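Local structure of DNA polymerase III subunit beta (Pseudomonas aeruginosa, 4TSZ) at residues A10-L15 with D78-L83; G40-L45 with V55-L60; D141-A146 with S170-G175; S324-V329 with Y361-M366. The protein forms a ring-shaped sliding clamp that tethers DNA polymerases and other proteins to DNA and makes replication processive. One frame throughout, in Å; residues are numbered along the deposited sequence.

How the contacts relate
Contacts 1 and 2 build one core in the N-terminal domain: the helix residues A10-L15 pack on the hairpin of contact 2, with P14 CG 3.6 Å from V58 CG2, and contact 2 is nested along the chain inside the loop that contact 1 closes. Contacts 3 and 4 make a second pair, with centres about 11 Å apart, at the junction of the central and C-terminal domains. There F145 CZ lies 3.7 Å from Y361 CD1, and both contacts reach the same eight-stranded sheet and the bound peptide, through G175 and P365 among others. The two pairs lie far apart: the centres of contacts 1 and 4 are about 42 Å from each other.

Contact 1: residues A10-L15 with D78-L83; sequences ALLKPL and DICKSL
Two helices of the N-terminal clamp domain, 8-19 and 73-82, meet here through C80, which is set against L11, L12 and L15. Paired helices of this kind line the inner wall of beta sliding clamps, with the sheets outside them. The short helical segments run more antiparallel than parallel, at 138° between directions and 9.6 Å between axes, and L12 and C80 come closest in the backbone. C80 carries the contact. With chi1 at -164°, SG swings away from its own backbone N and comes to rest between two leucines, 3.8 Å from L11 CD2 and 3.8 Å from L12 CB. It also lies 3.7 Å from L12 N, so it sits close against the backbone of the facing helix. L15 CD2 reaches C80 CB at 4.1 Å, and L12 CD1 stands 3.7 Å from K81 N. Both L12 methyls lie against K81 CG, the two side chains crossing at about a right angle. Toward the sheet, L11 continues onto I89 and I91 of strand 88-94, while S82 O accepts a hydrogen bond from R271 of the second subunit, which places helix 73-82 at the ring interface. Packing of side-chain carbon and sulfur holds the segments together without a hydrogen bond between them, and the aliphatic part of K81, the exposed residue of the five, closes the contact toward solvent over L12.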
loop_
_atom_site.group_PDB
_atom_site.type_symbol
_atom_site.label_atom_id
_atom_site.label_comp_id
_atom_site.label_asym_id
_atom_site.label_seq_id
_atom_site.Cartn_x
_atom_site.Cartn_y
_atom_site.Cartn_z
ATOM N N ALA E 10 22.284 -4.001 -15.577
ATOM C CA ALA E 10 22.986 -5.263 -15.324
ATOM C C ALA E 10 23.268 -5.443 -13.828
ATOM O O ALA E 10 23.158 -6.559 -13.327
ATOM C CB ALA E 10 24.284 -5.317 -16.120
ATOM N N LEU E 11 23.591 -4.338 -13.116
ATOM C CA LEU E 11 23.840 -4.355 -11.677
ATOM C C LEU E 11 22.522 -4.385 -10.908
ATOM O O LEU E 11 22.402 -5.129 -9.931
ATOM C CB LEU E 11 24.697 -3.137 -11.257
ATOM C CG LEU E 11 24.992 -2.959 -9.746
ATOM C CD1 LEU E 11 25.813 -4.126 -9.185
ATOM C CD2 LEU E 11 25.671 -1.634 -9.473
ATOM N N LEU E 12 21.547 -3.567 -11.343
ATOM C CA LEU E 12 20.241 -3.433 -10.694
ATOM C C LEU E 12 19.459 -4.733 -10.535
ATOM O O LEU E 12 18.933 -4.965 -9.444
ATOM C CB LEU E 12 19.391 -2.346 -11.374
ATOM C CG LEU E 12 18.173 -1.810 -10.621
ATOM C CD1 LEU E 12 18.562 -1.190 -9.276
ATOM C CD2 LEU E 12 17.421 -0.806 -11.474
ATOM N N LYS E 13 19.384 -5.572 -11.594
ATOM C CA LYS E 13 18.643 -6.842 -11.556
ATOM C C LYS E 13 19.059 -7.759 -10.380
ATOM O O LYS E 13 18.221 -7.960 -9.494
ATOM C CB LYS E 13 18.624 -7.558 -12.923
ATOM N N PRO E 14 20.335 -8.233 -10.269
ATOM C CA PRO E 14 20.707 -9.061 -9.104
ATOM C C PRO E 14 20.695 -8.316 -7.772
ATOM O O PRO E 14 20.367 -8.916 -6.749
ATOM C CB PRO E 14 22.119 -9.542 -9.457
ATOM C CG PRO E 14 22.644 -8.534 -10.391
ATOM C CD PRO E 14 21.478 -8.100 -11.200
ATOM N N LEU E 15 21.032 -7.007 -7.788
ATOM C CA LEU E 15 21.045 -6.162 -6.588
ATOM C C LEU E 15 19.653 -6.072 -5.963
ATOM O O LEU E 15 19.540 -6.236 -4.755
ATOM C CB LEU E 15 21.623 -4.770 -6.915
ATOM C CG LEU E 15 21.996 -3.810 -5.788
ATOM C CD1 LEU E 15 22.761 -4.505 -4.644
ATOM C CD2 LEU E 15 22.822 -2.672 -6.347
ATOM N N ASP E 78 19.426 1.751 -4.034
ATOM C CA ASP E 78 18.792 3.061 -4.213
ATOM C C ASP E 78 19.614 3.981 -5.102
ATOM O O ASP E 78 19.040 4.689 -5.928
ATOM C CB ASP E 78 18.476 3.734 -2.865
ATOM C CG ASP E 78 17.359 3.088 -2.058
ATOM O OD1 ASP E 78 16.623 2.243 -2.621
ATOM O OD2 ASP E 78 17.228 3.418 -0.861
ATOM N N ILE E 79 20.961 3.940 -4.964
ATOM C CA ILE E 79 21.876 4.727 -5.795
ATOM C C ILE E 79 21.759 4.216 -7.240
ATOM O O ILE E 79 21.528 5.015 -8.147
ATOM C CB ILE E 79 23.324 4.685 -5.236
ATOM C CG1 ILE E 79 23.469 5.590 -3.997
ATOM C CG2 ILE E 79 24.361 5.036 -6.315
ATOM C CD1 ILE E 79 24.594 5.199 -3.059
ATOM N N CYS E 80 21.848 2.886 -7.427
ATOM C CA CYS E 80 21.730 2.218 -8.726
ATOM C C CYS E 80 20.399 2.568 -9.422
ATOM O O CYS E 80 20.421 3.023 -10.567
ATOM C CB CYS E 80 21.926 0.707 -8.578
ATOM S SG CYS E 80 22.262 -0.155 -10.137
ATOM N N LYS E 81 19.258 2.441 -8.702
ATOM C CA LYS E 81 17.922 2.762 -9.217
ATOM C C LYS E 81 17.780 4.254 -9.618
ATOM O O LYS E 81 17.153 4.563 -10.636
ATOM C CB LYS E 81 16.848 2.411 -8.173
ATOM C CG LYS E 81 15.793 1.428 -8.666
ATOM C CD LYS E 81 14.809 1.017 -7.565
ATOM C CE LYS E 81 15.358 -0.019 -6.601
ATOM N NZ LYS E 81 14.286 -0.632 -5.774
ATOM N N SER E 82 18.372 5.160 -8.827
ATOM C CA SER E 82 18.317 6.608 -9.040
ATOM C C SER E 82 19.208 7.122 -10.183
ATOM O O SER E 82 19.020 8.251 -10.644
ATOM C CB SER E 82 18.646 7.343 -7.744
ATOM O OG SER E 82 20.004 7.130 -7.398
ATOM N N LEU E 83 20.185 6.315 -10.625
ATOM C CA LEU E 83 21.092 6.702 -11.705
ATOM C C LEU E 83 20.384 6.749 -13.065
ATOM O O LEU E 83 19.385 6.044 -13.235
ATOM C CB LEU E 83 22.312 5.770 -11.746
ATOM C CG LEU E 83 23.383 6.047 -10.688
ATOM C CD1 LEU E 83 24.392 4.935 -10.644
ATOM C CD2 LEU E 83 24.065 7.389 -10.913
#

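Contact 2: residues G40-L45 with V55-L60; sequences GQQLSL and VGRVVL
L60 and L43 interlock on the buried face of this antiparallel pair: L60 CD1 comes to 3.9 Å from L43 CB, and the L60 isobutyl group fills the angle between that CB and the backbone. Farther along, L45 sends CD1 onto the G56 carbonyl oxygen, 3.8 Å from O, and to 3.9 Å from V58 CG2, so one methyl bridges the two residues. L11 and P14 of helix 8-19 cover L43, L45 and V58, and F4 of strand 3-7 lies on L43 and L60. On the other face Q42, extended beyond CG (chi2 -176°), lies alongside R57, both pointing the same way, with NE2 3.7 Å from R57 CD and the amide and guanidinium planes 49° apart. S44 OG tucks in beside it, 3.5 Å from R57 CG, while the guanidinium itself goes to G230 O. Backbone bonds join the strands: L43 pairs with V58 and L45 with G56 in both directions, and L60 N reaches Q41 O at 2.7 Å. This is a beta hairpin, strands 42-48 and 52-59, and its second strand runs beside 232-237, carrying the N-terminal sheet into the central domain as in the clamp fold.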
loop_
_atom_site.group_PDB
_atom_site.type_symbol
_atom_site.label_atom_id
_atom_site.label_comp_id
_atom_site.label_asym_id
_atom_site.label_seq_id
_atom_site.Cartn_x
_atom_site.Cartn_y
_atom_site.Cartn_z
ATOM N N GLY E 40 37.723 -13.087 -11.517
ATOM C CA GLY E 40 37.894 -13.045 -12.963
ATOM C C GLY E 40 36.949 -12.018 -13.553
ATOM O O GLY E 40 36.873 -10.888 -13.058
ATOM N N GLN E 41 36.162 -12.431 -14.564
ATOM C CA GLN E 41 35.172 -11.564 -15.208
ATOM C C GLN E 41 33.742 -11.792 -14.677
ATOM O O GLN E 41 32.763 -11.561 -15.393
ATOM C CB GLN E 41 35.270 -11.653 -16.745
ATOM C CG GLN E 41 36.571 -11.078 -17.322
ATOM C CD GLN E 41 36.797 -9.628 -16.961
ATOM O OE1 GLN E 41 35.967 -8.751 -17.232
ATOM N NE2 GLN E 41 37.926 -9.343 -16.334
ATOM N N GLN E 42 33.627 -12.235 -13.408
ATOM C CA GLN E 42 32.337 -12.466 -12.769
ATOM C C GLN E 42 32.183 -11.696 -11.472
ATOM O O GLN E 42 33.063 -11.739 -10.606
ATOM C CB GLN E 42 32.061 -13.960 -12.525
ATOM C CG GLN E 42 30.603 -14.242 -12.087
ATOM C CD GLN E 42 30.336 -15.690 -11.755
ATOM O OE1 GLN E 42 30.762 -16.204 -10.716
ATOM N NE2 GLN E 42 29.584 -16.369 -12.612
ATOM N N LEU E 43 31.031 -11.016 -11.341
ATOM C CA LEU E 43 30.618 -10.333 -10.130
ATOM C C LEU E 43 29.511 -11.176 -9.485
ATOM O O LEU E 43 28.536 -11.538 -10.147
ATOM C CB LEU E 43 30.114 -8.894 -10.406
ATOM C CG LEU E 43 29.451 -8.150 -9.220
ATOM C CD1 LEU E 43 30.475 -7.762 -8.137
ATOM C CD2 LEU E 43 28.688 -6.927 -9.699
ATOM N N SER E 44 29.675 -11.486 -8.195
ATOM C CA SER E 44 28.675 -12.206 -7.412
ATOM C C SER E 44 28.177 -11.264 -6.339
ATOM O O SER E 44 28.976 -10.533 -5.743
ATOM C CB SER E 44 29.261 -13.469 -6.786
ATOM O OG SER E 44 29.581 -14.422 -7.789
ATOM N N LEU E 45 26.858 -11.249 -6.117
ATOM C CA LEU E 45 26.206 -10.400 -5.113
ATOM C C LEU E 45 25.465 -11.318 -4.158
ATOM O O LEU E 45 24.643 -12.117 -4.602
ATOM C CB LEU E 45 25.229 -9.375 -5.758
ATOM C CG LEU E 45 25.819 -8.358 -6.748
ATOM C CD1 LEU E 45 25.767 -8.883 -8.174
ATOM C CD2 LEU E 45 25.063 -7.050 -6.682
ATOM N N VAL E 55 22.045 -15.388 -3.915
ATOM C CA VAL E 55 23.234 -15.052 -4.700
ATOM C C VAL E 55 22.822 -14.701 -6.136
ATOM O O VAL E 55 22.119 -15.468 -6.779
ATOM C CB VAL E 55 24.318 -16.178 -4.669
ATOM C CG1 VAL E 55 25.550 -15.802 -5.505
ATOM C CG2 VAL E 55 24.724 -16.531 -3.235
ATOM N N GLY E 56 23.274 -13.545 -6.607
ATOM C CA GLY E 56 23.076 -13.074 -7.974
ATOM C C GLY E 56 24.414 -13.001 -8.682
ATOM O O GLY E 56 25.426 -12.671 -8.059
ATOM N N ARG E 57 24.445 -13.340 -9.975
ATOM C CA ARG E 57 25.689 -13.340 -10.749
ATOM C C ARG E 57 25.582 -12.525 -12.029
ATOM O O ARG E 57 24.545 -12.558 -12.696
ATOM C CB ARG E 57 26.152 -14.779 -11.056
ATOM C CG ARG E 57 26.921 -15.428 -9.910
ATOM C CD ARG E 57 26.999 -16.943 -10.050
ATOM N NE ARG E 57 25.849 -17.612 -9.424
ATOM C CZ ARG E 57 24.760 -18.041 -10.070
ATOM N NH1 ARG E 57 24.668 -17.915 -11.388
ATOM N NH2 ARG E 57 23.769 -18.619 -9.403
ATOM N N VAL E 58 26.660 -11.773 -12.354
ATOM C CA VAL E 58 26.775 -10.935 -13.556
ATOM C C VAL E 58 28.135 -11.153 -14.207
ATOM O O VAL E 58 29.161 -11.164 -13.513
ATOM C CB VAL E 58 26.565 -9.404 -13.326
ATOM C CG1 VAL E 58 25.979 -8.742 -14.567
ATOM C CG2 VAL E 58 25.712 -9.100 -12.101
ATOM N N VAL E 59 28.148 -11.276 -15.550
ATOM C CA VAL E 59 29.380 -11.390 -16.330
ATOM C C VAL E 59 29.847 -9.950 -16.585
ATOM O O VAL E 59 29.058 -9.127 -17.050
ATOM C CB VAL E 59 29.191 -12.195 -17.653
ATOM C CG1 VAL E 59 30.483 -12.242 -18.462
ATOM C CG2 VAL E 59 28.687 -13.608 -17.374
ATOM N N LEU E 60 31.105 -9.643 -16.245
ATOM C CA LEU E 60 31.690 -8.311 -16.433
ATOM C C LEU E 60 32.385 -8.225 -17.797
ATOM O O LEU E 60 33.214 -9.077 -18.119
ATOM C CB LEU E 60 32.654 -7.965 -15.279
ATOM C CG LEU E 60 32.044 -7.975 -13.870
ATOM C CD1 LEU E 60 33.118 -8.038 -12.811
ATOM C CD2 LEU E 60 31.118 -6.768 -13.647
#

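Contact 3: residues D141-A146 with S170-G175; sequences DRTSFA and SVATDG
The flat carboxylate of D174 has A146 O over one face, 3.8 Å from CG, while its oxygens have other partners: OD2 a salt bridge to R177, OD1 a hydrogen bond from H176 N. The same A146 O also stands over the face of the peptide that joins T173 to D174, only 3.1 Å from T173 C. Because it is above that plane, it lies 3.2 Å from D174 N at an angle too poor for a hydrogen bond. Beside it, the two alanine methyls pack at 4.0 Å between A146 CB and A172 CB. A172 CB in turn presses on T143 O, 3.3 Å away, and A146 CB on A172 O at 3.5 Å. At the start of the strand T143 CG2 meets S170 OG at 3.4 Å. With chi1 of 67°, T143 OG1 is held in close to its own main chain, and both hydroxyls bond to L139 O in the last turn of helix 133-141. The turn after that helix is thus fitted to strand 167-173 by small side chains and carbonyls. A146 O placed over T173 C is consistent with a weak dipolar (n to pi*) attraction, two residues before G175, whose backbone bonds the bound peptide.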
loop_
_atom_site.group_PDB
_atom_site.type_symbol
_atom_site.label_atom_id
_atom_site.label_comp_id
_atom_site.label_asym_id
_atom_site.label_seq_id
_atom_site.Cartn_x
_atom_site.Cartn_y
_atom_site.Cartn_z
ATOM N N ASP E 141 2.163 -21.690 -4.136
ATOM C CA ASP E 141 1.015 -20.783 -4.188
ATOM C C ASP E 141 -0.337 -21.460 -3.922
ATOM O O ASP E 141 -1.224 -20.811 -3.382
ATOM C CB ASP E 141 0.986 -19.980 -5.499
ATOM C CG ASP E 141 2.096 -18.946 -5.658
ATOM O OD1 ASP E 141 2.738 -18.589 -4.637
ATOM O OD2 ASP E 141 2.310 -18.479 -6.798
ATOM N N ARG E 142 -0.484 -22.755 -4.256
ATOM C CA ARG E 142 -1.739 -23.464 -3.992
ATOM C C ARG E 142 -1.886 -23.856 -2.521
ATOM O O ARG E 142 -2.975 -24.243 -2.111
ATOM C CB ARG E 142 -1.910 -24.721 -4.893
ATOM C CG ARG E 142 -2.141 -24.459 -6.383
ATOM C CD ARG E 142 -3.499 -23.883 -6.695
ATOM N NE ARG E 142 -3.617 -23.497 -8.101
ATOM C CZ ARG E 142 -4.176 -24.246 -9.045
ATOM N NH1 ARG E 142 -4.675 -25.440 -8.748
ATOM N NH2 ARG E 142 -4.243 -23.807 -10.294
ATOM N N THR E 143 -0.800 -23.785 -1.729
ATOM C CA THR E 143 -0.839 -24.239 -0.338
ATOM C C THR E 143 -0.367 -23.283 0.742
ATOM O O THR E 143 -0.708 -23.519 1.902
ATOM C CB THR E 143 -0.050 -25.566 -0.198
ATOM O OG1 THR E 143 1.334 -25.301 -0.431
ATOM C CG2 THR E 143 -0.557 -26.672 -1.133
ATOM N N SER E 144 0.444 -22.256 0.394
ATOM C CA SER E 144 1.098 -21.348 1.351
ATOM C C SER E 144 0.237 -20.664 2.399
ATOM O O SER E 144 0.708 -20.475 3.516
ATOM C CB SER E 144 2.044 -20.365 0.670
ATOM O OG SER E 144 1.340 -19.382 -0.071
ATOM N N PHE E 145 -1.034 -20.358 2.069
ATOM C CA PHE E 145 -1.976 -19.711 2.996
ATOM C C PHE E 145 -2.249 -20.576 4.244
ATOM O O PHE E 145 -2.633 -20.021 5.269
ATOM C CB PHE E 145 -3.298 -19.413 2.268
ATOM C CG PHE E 145 -4.117 -20.654 1.948
ATOM C CD1 PHE E 145 -5.004 -21.184 2.883
ATOM C CD2 PHE E 145 -3.974 -21.309 0.730
ATOM C CE1 PHE E 145 -5.722 -22.344 2.613
ATOM C CE2 PHE E 145 -4.705 -22.470 0.453
ATOM C CZ PHE E 145 -5.599 -22.960 1.384
ATOM N N ALA E 146 -2.108 -21.931 4.141
ATOM C CA ALA E 146 -2.411 -22.850 5.247
ATOM C C ALA E 146 -1.306 -23.027 6.268
ATOM O O ALA E 146 -1.566 -23.600 7.326
ATOM C CB ALA E 146 -2.880 -24.206 4.729
ATOM N N SER E 170 3.550 -30.642 -1.913
ATOM C CA SER E 170 3.642 -29.608 -0.901
ATOM C C SER E 170 2.505 -29.820 0.087
ATOM O O SER E 170 1.396 -30.161 -0.327
ATOM C CB SER E 170 3.571 -28.218 -1.524
ATOM O OG SER E 170 2.381 -28.038 -2.277
ATOM N N VAL E 171 2.793 -29.676 1.393
ATOM C CA VAL E 171 1.794 -29.781 2.465
ATOM C C VAL E 171 2.018 -28.609 3.434
ATOM O O VAL E 171 3.151 -28.352 3.841
ATOM C CB VAL E 171 1.720 -31.156 3.213
ATOM C CG1 VAL E 171 0.519 -31.198 4.167
ATOM C CG2 VAL E 171 1.666 -32.339 2.246
ATOM N N ALA E 172 0.934 -27.901 3.779
ATOM C CA ALA E 172 0.932 -26.793 4.729
ATOM C C ALA E 172 -0.280 -26.956 5.650
ATOM O O ALA E 172 -1.364 -27.315 5.190
ATOM C CB ALA E 172 0.873 -25.468 3.997
ATOM N N THR E 173 -0.086 -26.723 6.950
ATOM C CA THR E 173 -1.137 -26.832 7.967
ATOM C C THR E 173 -0.840 -25.979 9.197
ATOM O O THR E 173 0.321 -25.740 9.522
ATOM C CB THR E 173 -1.459 -28.313 8.311
ATOM O OG1 THR E 173 -2.600 -28.365 9.178
ATOM C CG2 THR E 173 -0.269 -29.063 8.925
ATOM N N ASP E 174 -1.898 -25.528 9.872
ATOM C CA ASP E 174 -1.802 -24.742 11.101
ATOM C C ASP E 174 -2.531 -25.452 12.266
ATOM O O ASP E 174 -2.685 -24.884 13.342
ATOM C CB ASP E 174 -2.321 -23.300 10.866
ATOM C CG ASP E 174 -3.763 -23.164 10.417
ATOM O OD1 ASP E 174 -4.493 -24.176 10.430
ATOM O OD2 ASP E 174 -4.180 -22.041 10.132
ATOM N N GLY E 175 -2.982 -26.686 12.023
ATOM C CA GLY E 175 -3.711 -27.474 13.007
ATOM C C GLY E 175 -5.221 -27.367 12.907
ATOM O O GLY E 175 -5.931 -28.198 13.473
#

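Contact 4: residues S324-V329 with Y361-M366; sequences SYLLDV and YVVMPM
Y361, which packs against V329, sends its hydroxyl on to the carbonyl oxygen of R142 in the central domain, and that hydrogen bond ties its ring across the domain junction. Nearer the backbone, the contact is made of carbon. V329 straddles the Y361 side chain: CG1 lies 3.8 Å from both CB and CG of the tyrosine, and CG2 is also 3.8 Å from CB. As chi1 of V329 (171°) sets CG1 opposite the backbone N, CG2 is left to meet V363 CG2 at 4.0 Å. V363 is the other hub. Its CG1 faces Y325 CB at 3.9 Å and, more loosely, L326 CD2 at 4.4 Å, so one valine fits between three residues of the helix. V329 slides past both Y361 and V363, pointing the opposite way. The axes of the short segments are nearly antiparallel, at 174° and 9.6 Å apart. The bound peptide lies beside residues 361-366 and Y325: P365 hydrogen-bonds its backbone, and Y325, V362, M364 and M366 pack on it. Helix 323-330 sits between strand 359-363 of the eight-stranded sheet and helix 262-273, where L326 and L327 touch F269; V351 of strand 349-353 backs both V329 and Y361.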
loop_
_atom_site.group_PDB
_atom_site.type_symbol
_atom_site.label_atom_id
_atom_site.label_comp_id
_atom_site.label_asym_id
_atom_site.label_seq_id
_atom_site.Cartn_x
_atom_site.Cartn_y
_atom_site.Cartn_z
ATOM N N SER E 324 -13.155 -17.212 6.951
ATOM C CA SER E 324 -11.848 -16.847 6.404
ATOM C C SER E 324 -11.136 -18.096 5.885
ATOM O O SER E 324 -10.544 -18.029 4.814
ATOM C CB SER E 324 -11.002 -16.115 7.447
ATOM O OG SER E 324 -11.623 -14.900 7.830
ATOM N N TYR E 325 -11.252 -19.246 6.595
ATOM C CA TYR E 325 -10.645 -20.519 6.166
ATOM C C TYR E 325 -11.265 -21.015 4.860
ATOM O O TYR E 325 -10.546 -21.518 3.999
ATOM C CB TYR E 325 -10.750 -21.613 7.253
ATOM C CG TYR E 325 -9.969 -21.373 8.530
ATOM C CD1 TYR E 325 -8.982 -20.387 8.599
ATOM C CD2 TYR E 325 -10.181 -22.161 9.658
ATOM C CE1 TYR E 325 -8.251 -20.176 9.768
ATOM C CE2 TYR E 325 -9.462 -21.957 10.831
ATOM C CZ TYR E 325 -8.489 -20.973 10.879
ATOM O OH TYR E 325 -7.795 -20.772 12.045
ATOM N N LEU E 326 -12.595 -20.837 4.698
ATOM C CA LEU E 326 -13.298 -21.231 3.475
ATOM C C LEU E 326 -12.934 -20.308 2.307
ATOM O O LEU E 326 -12.685 -20.798 1.204
ATOM C CB LEU E 326 -14.824 -21.297 3.682
ATOM C CG LEU E 326 -15.356 -22.264 4.763
ATOM C CD1 LEU E 326 -16.858 -22.222 4.807
ATOM C CD2 LEU E 326 -14.899 -23.713 4.519
ATOM N N LEU E 327 -12.844 -18.980 2.577
ATOM C CA LEU E 327 -12.458 -17.979 1.580
ATOM C C LEU E 327 -11.017 -18.203 1.096
ATOM O O LEU E 327 -10.742 -18.097 -0.104
ATOM C CB LEU E 327 -12.685 -16.540 2.089
ATOM C CG LEU E 327 -14.149 -16.104 2.141
ATOM C CD1 LEU E 327 -14.347 -14.946 3.100
ATOM C CD2 LEU E 327 -14.688 -15.768 0.734
ATOM N N ASP E 328 -10.127 -18.597 2.016
ATOM C CA ASP E 328 -8.739 -18.920 1.691
ATOM C C ASP E 328 -8.662 -20.056 0.670
ATOM O O ASP E 328 -7.907 -19.957 -0.298
ATOM C CB ASP E 328 -7.954 -19.322 2.943
ATOM C CG ASP E 328 -7.604 -18.200 3.877
ATOM O OD1 ASP E 328 -7.713 -17.025 3.463
ATOM O OD2 ASP E 328 -7.255 -18.489 5.030
ATOM N N VAL E 329 -9.468 -21.118 0.875
ATOM C CA VAL E 329 -9.532 -22.272 -0.017
ATOM C C VAL E 329 -10.071 -21.860 -1.392
ATOM O O VAL E 329 -9.469 -22.198 -2.414
ATOM C CB VAL E 329 -10.348 -23.444 0.596
ATOM C CG1 VAL E 329 -10.589 -24.545 -0.441
ATOM C CG2 VAL E 329 -9.656 -24.014 1.829
ATOM N N TYR E 361 -7.825 -29.754 0.077
ATOM C CA TYR E 361 -7.930 -28.802 1.181
ATOM C C TYR E 361 -8.815 -29.359 2.258
ATOM O O TYR E 361 -9.911 -29.825 1.982
ATOM C CB TYR E 361 -8.440 -27.441 0.690
ATOM C CG TYR E 361 -7.594 -26.908 -0.444
ATOM C CD1 TYR E 361 -6.410 -26.221 -0.190
ATOM C CD2 TYR E 361 -7.927 -27.169 -1.773
ATOM C CE1 TYR E 361 -5.582 -25.796 -1.229
ATOM C CE2 TYR E 361 -7.109 -26.744 -2.822
ATOM C CZ TYR E 361 -5.935 -26.056 -2.545
ATOM O OH TYR E 361 -5.135 -25.607 -3.568
ATOM N N VAL E 362 -8.319 -29.341 3.491
ATOM C CA VAL E 362 -9.032 -29.889 4.647
ATOM C C VAL E 362 -9.319 -28.759 5.630
ATOM O O VAL E 362 -8.410 -28.007 5.958
ATOM C CB VAL E 362 -8.215 -31.038 5.290
ATOM C CG1 VAL E 362 -8.982 -31.680 6.439
ATOM C CG2 VAL E 362 -7.827 -32.093 4.245
ATOM N N VAL E 363 -10.588 -28.598 6.051
ATOM C CA VAL E 363 -10.961 -27.558 7.002
ATOM C C VAL E 363 -11.729 -28.197 8.153
ATOM O O VAL E 363 -12.825 -28.713 7.931
ATOM C CB VAL E 363 -11.758 -26.366 6.370
ATOM C CG1 VAL E 363 -12.007 -25.266 7.407
ATOM C CG2 VAL E 363 -11.048 -25.781 5.155
ATOM N N MET E 364 -11.188 -28.127 9.382
ATOM C CA MET E 364 -11.896 -28.618 10.568
ATOM C C MET E 364 -13.048 -27.645 10.869
ATOM O O MET E 364 -12.868 -26.422 10.759
ATOM C CB MET E 364 -10.985 -28.707 11.810
ATOM C CG MET E 364 -10.177 -29.982 11.899
ATOM S SD MET E 364 -11.125 -31.545 11.769
ATOM C CE MET E 364 -11.815 -31.647 13.396
ATOM N N PRO E 365 -14.234 -28.161 11.243
ATOM C CA PRO E 365 -15.348 -27.255 11.558
ATOM C C PRO E 365 -15.223 -26.573 12.930
ATOM O O PRO E 365 -14.248 -26.772 13.660
ATOM C CB PRO E 365 -16.567 -28.187 11.500
ATOM C CG PRO E 365 -16.045 -29.503 11.914
ATOM C CD PRO E 365 -14.626 -29.575 11.411
ATOM N N MET E 366 -16.226 -25.745 13.256
ATOM C CA MET E 366 -16.378 -25.048 14.529
ATOM C C MET E 366 -17.639 -25.605 15.193
ATOM O O MET E 366 -18.604 -25.943 14.499
ATOM C CB MET E 366 -16.580 -23.542 14.303
ATOM C CG MET E 366 -15.344 -22.804 13.848
ATOM S SD MET E 366 -15.717 -21.075 13.471
ATOM C CE MET E 366 -16.059 -20.433 15.100
#